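Local coordinates for Lin1944 protein (Listeria innocua, PDB 3D7L) that is of unconfirmed function but, as a member of the short-chain dehydrogenase/reductase family, probably acts as an oxidoreductase, at residues M4-I9 with E21-K26; G16-E21 with V177-V182. All blocks are in the same frame, centred on the assembly; numbering follows the deposited sequence.

Contact 1: M4-I9 with E21-K26; sequences MKILLI and ERLEKK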
loop_
_atom_site.group_PDB
_atom_site.type_symbol
_atom_site.label_atom_id
_atom_site.label_comp_id
_atom_site.label_asym_id
_atom_site.label_seq_id
_atom_site.Cartn_x
_atom_site.Cartn_y
_atom_site.Cartn_z
HETATM N N MSE D 4 24.011 -21.301 -4.390
HETATM C CA MSE D 4 22.986 -20.263 -4.496
HETATM C C MSE D 4 23.210 -19.239 -5.628
HETATM O O MSE D 4 24.314 -18.727 -5.822
HETATM C CB MSE D 4 22.907 -19.525 -3.160
HETATM C CG MSE D 4 21.554 -19.005 -2.825
HETATM SE SE MSE D 4 20.584 -20.377 -1.840
HETATM C CE MSE D 4 19.185 -19.199 -1.203
ATOM N N LYS D 5 22.133 -18.928 -6.346
ATOM C CA LYS D 5 22.135 -17.888 -7.365
ATOM C C LYS D 5 21.091 -16.826 -6.990
ATOM O O LYS D 5 19.940 -17.157 -6.751
ATOM C CB LYS D 5 21.809 -18.500 -8.722
ATOM C CG LYS D 5 22.227 -17.661 -9.905
ATOM C CD LYS D 5 22.275 -18.505 -11.185
ATOM C CE LYS D 5 22.388 -17.613 -12.437
ATOM N NZ LYS D 5 22.566 -18.398 -13.708
ATOM N N ILE D 6 21.503 -15.561 -6.962
ATOM C CA ILE D 6 20.637 -14.457 -6.525
ATOM C C ILE D 6 20.570 -13.325 -7.557
ATOM O O ILE D 6 21.606 -12.823 -8.027
ATOM C CB ILE D 6 21.111 -13.877 -5.165
ATOM C CG1 ILE D 6 21.132 -14.969 -4.082
ATOM C CG2 ILE D 6 20.229 -12.713 -4.734
ATOM C CD1 ILE D 6 21.861 -14.562 -2.819
ATOM N N LEU D 7 19.355 -12.924 -7.904
ATOM C CA LEU D 7 19.161 -11.744 -8.744
ATOM C C LEU D 7 18.932 -10.549 -7.830
ATOM O O LEU D 7 17.958 -10.505 -7.057
ATOM C CB LEU D 7 17.980 -11.922 -9.702
ATOM C CG LEU D 7 17.624 -10.714 -10.577
ATOM C CD1 LEU D 7 18.727 -10.377 -11.586
ATOM C CD2 LEU D 7 16.268 -10.935 -11.301
ATOM N N LEU D 8 19.851 -9.595 -7.894
ATOM C CA LEU D 8 19.784 -8.424 -7.044
ATOM C C LEU D 8 19.448 -7.209 -7.891
ATOM O O LEU D 8 20.290 -6.738 -8.681
ATOM C CB LEU D 8 21.110 -8.231 -6.291
ATOM C CG LEU D 8 21.326 -6.951 -5.464
ATOM C CD1 LEU D 8 20.202 -6.672 -4.467
ATOM C CD2 LEU D 8 22.674 -7.014 -4.754
ATOM N N ILE D 9 18.217 -6.719 -7.740
ATOM C CA ILE D 9 17.748 -5.539 -8.487
ATOM C C ILE D 9 17.977 -4.322 -7.616
ATOM O O ILE D 9 17.518 -4.290 -6.475
ATOM C CB ILE D 9 16.241 -5.662 -8.904
ATOM C CG1 ILE D 9 16.054 -6.902 -9.783
ATOM C CG2 ILE D 9 15.774 -4.433 -9.723
ATOM C CD1 ILE D 9 14.964 -7.842 -9.333
ATOM N N GLU D 21 27.392 -6.680 -1.168
ATOM C CA GLU D 21 28.600 -7.003 -0.427
ATOM C C GLU D 21 28.464 -8.187 0.521
ATOM O O GLU D 21 29.385 -9.010 0.628
ATOM C CB GLU D 21 29.113 -5.783 0.315
ATOM C CG GLU D 21 30.597 -5.856 0.605
ATOM C CD GLU D 21 31.224 -4.496 0.915
ATOM O OE1 GLU D 21 32.469 -4.452 1.090
ATOM O OE2 GLU D 21 30.487 -3.481 0.976
ATOM N N ARG D 22 27.341 -8.259 1.229
ATOM C CA ARG D 22 27.054 -9.410 2.089
ATOM C C ARG D 22 26.786 -10.672 1.271
ATOM O O ARG D 22 27.476 -11.667 1.452
ATOM C CB ARG D 22 25.872 -9.139 3.037
ATOM C CG ARG D 22 26.208 -8.235 4.202
ATOM C CD ARG D 22 25.329 -8.513 5.429
ATOM N NE ARG D 22 25.774 -9.714 6.127
ATOM C CZ ARG D 22 26.762 -9.766 7.019
ATOM N NH1 ARG D 22 27.445 -8.673 7.354
ATOM N NH2 ARG D 22 27.076 -10.930 7.578
ATOM N N LEU D 23 25.791 -10.614 0.380
ATOM C CA LEU D 23 25.323 -11.791 -0.378
ATOM C C LEU D 23 26.368 -12.409 -1.324
ATOM O O LEU D 23 26.360 -13.624 -1.563
ATOM C CB LEU D 23 24.026 -11.465 -1.136
ATOM C CG LEU D 23 22.854 -10.836 -0.350
ATOM C CD1 LEU D 23 21.614 -10.680 -1.234
ATOM C CD2 LEU D 23 22.502 -11.617 0.903
ATOM N N GLU D 24 27.264 -11.571 -1.841
ATOM C CA GLU D 24 28.402 -11.998 -2.651
ATOM C C GLU D 24 29.257 -13.096 -2.017
ATOM O O GLU D 24 29.777 -13.953 -2.725
ATOM C CB GLU D 24 29.362 -10.833 -2.842
ATOM C CG GLU D 24 29.104 -9.995 -4.010
ATOM C CD GLU D 24 30.236 -9.036 -4.243
ATOM O OE1 GLU D 24 30.637 -8.948 -5.414
ATOM O OE2 GLU D 24 30.740 -8.401 -3.277
ATOM N N LYS D 25 29.455 -13.005 -0.702
ATOM C CA LYS D 25 30.331 -13.913 0.037
ATOM C C LYS D 25 29.789 -15.342 0.032
ATOM O O LYS D 25 30.543 -16.300 0.227
ATOM C CB LYS D 25 30.441 -13.479 1.501
ATOM C CG LYS D 25 30.645 -12.008 1.767
ATOM C CD LYS D 25 32.100 -11.641 1.766
ATOM C CE LYS D 25 32.410 -10.764 2.968
ATOM N NZ LYS D 25 31.973 -9.384 2.730
ATOM N N LYS D 26 28.474 -15.461 -0.166
ATOM C CA LYS D 26 27.751 -16.724 0.016
ATOM C C LYS D 26 27.058 -17.265 -1.245
ATOM O O LYS D 26 26.527 -18.375 -1.209
ATOM C CB LYS D 26 26.670 -16.563 1.096
ATOM C CG LYS D 26 27.058 -15.769 2.331
ATOM C CD LYS D 26 26.163 -16.117 3.507
ATOM C CE LYS D 26 26.997 -16.250 4.768
ATOM N NZ LYS D 26 26.126 -16.547 5.908
#

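Contact 2: G16-E21 with V177-V182; sequences GSAVKE and VPAAKV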
loop_
_atom_site.group_PDB
_atom_site.type_symbol
_atom_site.label_atom_id
_atom_site.label_comp_id
_atom_site.label_asym_id
_atom_site.label_seq_id
_atom_site.Cartn_x
_atom_site.Cartn_y
_atom_site.Cartn_z
ATOM N N GLY D 16 21.424 -1.213 -1.989
ATOM C CA GLY D 16 21.760 -2.339 -2.875
ATOM C C GLY D 16 23.221 -2.781 -2.853
ATOM O O GLY D 16 23.540 -3.984 -2.917
ATOM N N SER D 17 24.126 -1.814 -2.781
ATOM C CA SER D 17 25.533 -2.130 -2.862
ATOM C C SER D 17 26.037 -2.718 -1.544
ATOM O O SER D 17 26.911 -3.585 -1.546
ATOM C CB SER D 17 26.335 -0.914 -3.307
ATOM O OG SER D 17 26.190 0.147 -2.381
ATOM N N ALA D 18 25.453 -2.274 -0.423
ATOM C CA ALA D 18 25.689 -2.941 0.867
ATOM C C ALA D 18 25.118 -4.361 0.869
ATOM O O ALA D 18 25.709 -5.261 1.463
ATOM C CB ALA D 18 25.105 -2.145 2.012
ATOM N N VAL D 19 23.980 -4.553 0.204
ATOM C CA VAL D 19 23.355 -5.878 0.108
ATOM C C VAL D 19 24.242 -6.805 -0.708
ATOM O O VAL D 19 24.589 -7.891 -0.247
ATOM C CB VAL D 19 21.881 -5.830 -0.425
ATOM C CG1 VAL D 19 21.313 -7.240 -0.648
ATOM C CG2 VAL D 19 20.976 -5.066 0.576
ATOM N N LYS D 20 24.650 -6.345 -1.884
ATOM C CA LYS D 20 25.569 -7.076 -2.747
ATOM C C LYS D 20 26.808 -7.565 -1.971
ATOM O O LYS D 20 27.209 -8.720 -2.094
ATOM C CB LYS D 20 25.986 -6.197 -3.931
ATOM C CG LYS D 20 26.737 -6.933 -5.078
ATOM C CD LYS D 20 27.207 -5.914 -6.111
ATOM C CE LYS D 20 28.080 -6.539 -7.203
ATOM N NZ LYS D 20 29.406 -6.977 -6.668
ATOM N N GLU D 21 27.392 -6.680 -1.168
ATOM C CA GLU D 21 28.600 -7.003 -0.427
ATOM C C GLU D 21 28.464 -8.187 0.521
ATOM O O GLU D 21 29.385 -9.010 0.628
ATOM C CB GLU D 21 29.113 -5.783 0.315
ATOM C CG GLU D 21 30.597 -5.856 0.605
ATOM C CD GLU D 21 31.224 -4.496 0.915
ATOM O OE1 GLU D 21 32.469 -4.452 1.090
ATOM O OE2 GLU D 21 30.487 -3.481 0.976
ATOM N N VAL D 177 20.820 4.336 10.549
ATOM C CA VAL D 177 21.367 2.987 10.715
ATOM C C VAL D 177 22.434 2.729 9.654
ATOM O O VAL D 177 22.339 3.257 8.545
ATOM C CB VAL D 177 20.248 1.890 10.658
ATOM C CG1 VAL D 177 19.289 2.003 11.880
ATOM C CG2 VAL D 177 19.472 1.966 9.356
ATOM N N PRO D 178 23.464 1.932 9.996
ATOM C CA PRO D 178 24.441 1.611 8.951
ATOM C C PRO D 178 23.785 0.731 7.889
ATOM O O PRO D 178 23.042 -0.188 8.226
ATOM C CB PRO D 178 25.525 0.811 9.694
ATOM C CG PRO D 178 25.262 1.011 11.142
ATOM C CD PRO D 178 23.784 1.259 11.271
ATOM N N ALA D 179 24.058 1.016 6.625
ATOM C CA ALA D 179 23.613 0.168 5.533
ATOM C C ALA D 179 24.062 -1.296 5.720
ATOM O O ALA D 179 23.281 -2.212 5.441
ATOM C CB ALA D 179 24.109 0.717 4.227
ATOM N N ALA D 180 25.282 -1.511 6.214
ATOM C CA ALA D 180 25.743 -2.855 6.601
ATOM C C ALA D 180 24.783 -3.613 7.535
ATOM O O ALA D 180 24.667 -4.843 7.445
ATOM C CB ALA D 180 27.141 -2.797 7.231
ATOM N N LYS D 181 24.126 -2.894 8.455
ATOM C CA LYS D 181 23.199 -3.539 9.388
ATOM C C LYS D 181 21.911 -3.932 8.677
ATOM O O LYS D 181 21.390 -5.026 8.878
ATOM C CB LYS D 181 22.926 -2.632 10.587
ATOM C CG LYS D 181 22.060 -3.232 11.674
ATOM C CD LYS D 181 21.750 -2.193 12.715
ATOM C CE LYS D 181 20.916 -2.769 13.842
ATOM N NZ LYS D 181 20.680 -1.752 14.894
ATOM N N VAL D 182 21.383 -3.046 7.844
ATOM C CA VAL D 182 20.216 -3.373 7.057
ATOM C C VAL D 182 20.501 -4.579 6.143
ATOM O O VAL D 182 19.625 -5.410 5.934
ATOM C CB VAL D 182 19.727 -2.159 6.224
ATOM C CG1 VAL D 182 18.438 -2.498 5.471
ATOM C CG2 VAL D 182 19.485 -0.947 7.146
#

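Contact 1: M4-I9 with E21-K26
Ile-6 and Leu-23 bring strand 5-9 and residues 21-26 together with CA atoms 8.2 Å apart, and the CA atoms of Met-4 and Lys-26 come to 7.5 Å. The pairing runs in reverse order, 4 with 26 and 6 with 23, because helix 14-23 travels back over the strand that precedes it. Its apolar centre is small: Ile-6 CD1 meets Leu-23 CB at 4.1 Å, the two side chains crossing at about a right angle. Ile-6 CG1 stands anti to the carbonyl carbon (chi1 -58°) and the chain beyond it is extended (chi2 167°), which carries CD1 out to the helix. Val-190 of helix 179-191 and Val-63 of the neighbouring strand pack on the same isoleucine. At the outer edge, CB of Met-4, a selenomethionine, lies 4.3 Å from the backbone O of Lys-26, while its selenium end leads away. Lys-26 likewise turns outward, its NZ forming a salt bridge with Glu-187. Strand and returning helix are the first two elements of a right-handed beta-alpha-beta unit, completed by strand 28-33, that opens the Rossmann fold.

Contact 2: G16-E21 with V177-V182
Ala-18 and Ala-180 bring helix 14-23 within 5.7 Å, CA to CA, of the first turn of helix 179-191, a close approach made where Ala-18 faces Ala-179 and Ala-180. The touching is done by one methyl against another and against a peptide. Ala-18 CB points at the second helix and meets Ala-179 CB at 3.8 Å. The same methyl also lies against the peptide group that follows, 3.9 Å from Ala-179 O and 4.3 Å from Ala-180 N. Ala-180 turns its own CB away from the first helix, leaving its backbone to form the near surface. On the sheet-facing flank, Val-19 rests on Leu-8 of strand 5-9, and Val-182 on Val-155 and Val-201 of two other strands, so each helix has its own footing on the sheet.

Pro-178 and Glu-162 cap the start of helix 179-191, neither of them touching residues 16-21. Pro-178 is the N-cap residue, and its carbonyl O accepts a bond from Lys-181 N at 2.9 Å, with a weak second one from Val-182 N. Glu-162 OE2 takes the amide of Ala-179, a first-turn N-H for which the helix itself supplies no acceptor; a carboxylate in this position would probably also suit the positive end of the helix dipole. No hydrogen bond or charge pair crosses between the two segments. Within them the chemistry is therefore van der Waals contact between small groups, whereas further along the same two helices a salt bridge of Arg-22 with Glu-187 adds a polar link.

Contacts 1 and 2 sit with their centres about 12 Å apart and use two sides of helix 14-23; their segments overlap at Glu-21, which itself takes no part in either contact. In contact 1 the C-terminal part of that helix is set on strand 5-9, near the middle of the parallel sheet; in contact 2 its earlier turns meet helix 179-191, which precedes the edge strand 198-201. Along the chain their segments alternate, 4-9, 16-21, 21-26, 177-182, so an early beta-alpha-beta unit is joined to a late helix. The two also touch directly: Leu-8 CD2 lies 3.5 Å from Lys-20 CB. Together they illustrate how a Rossmann-type domain layers one helix on its sheet and a second helix beside it.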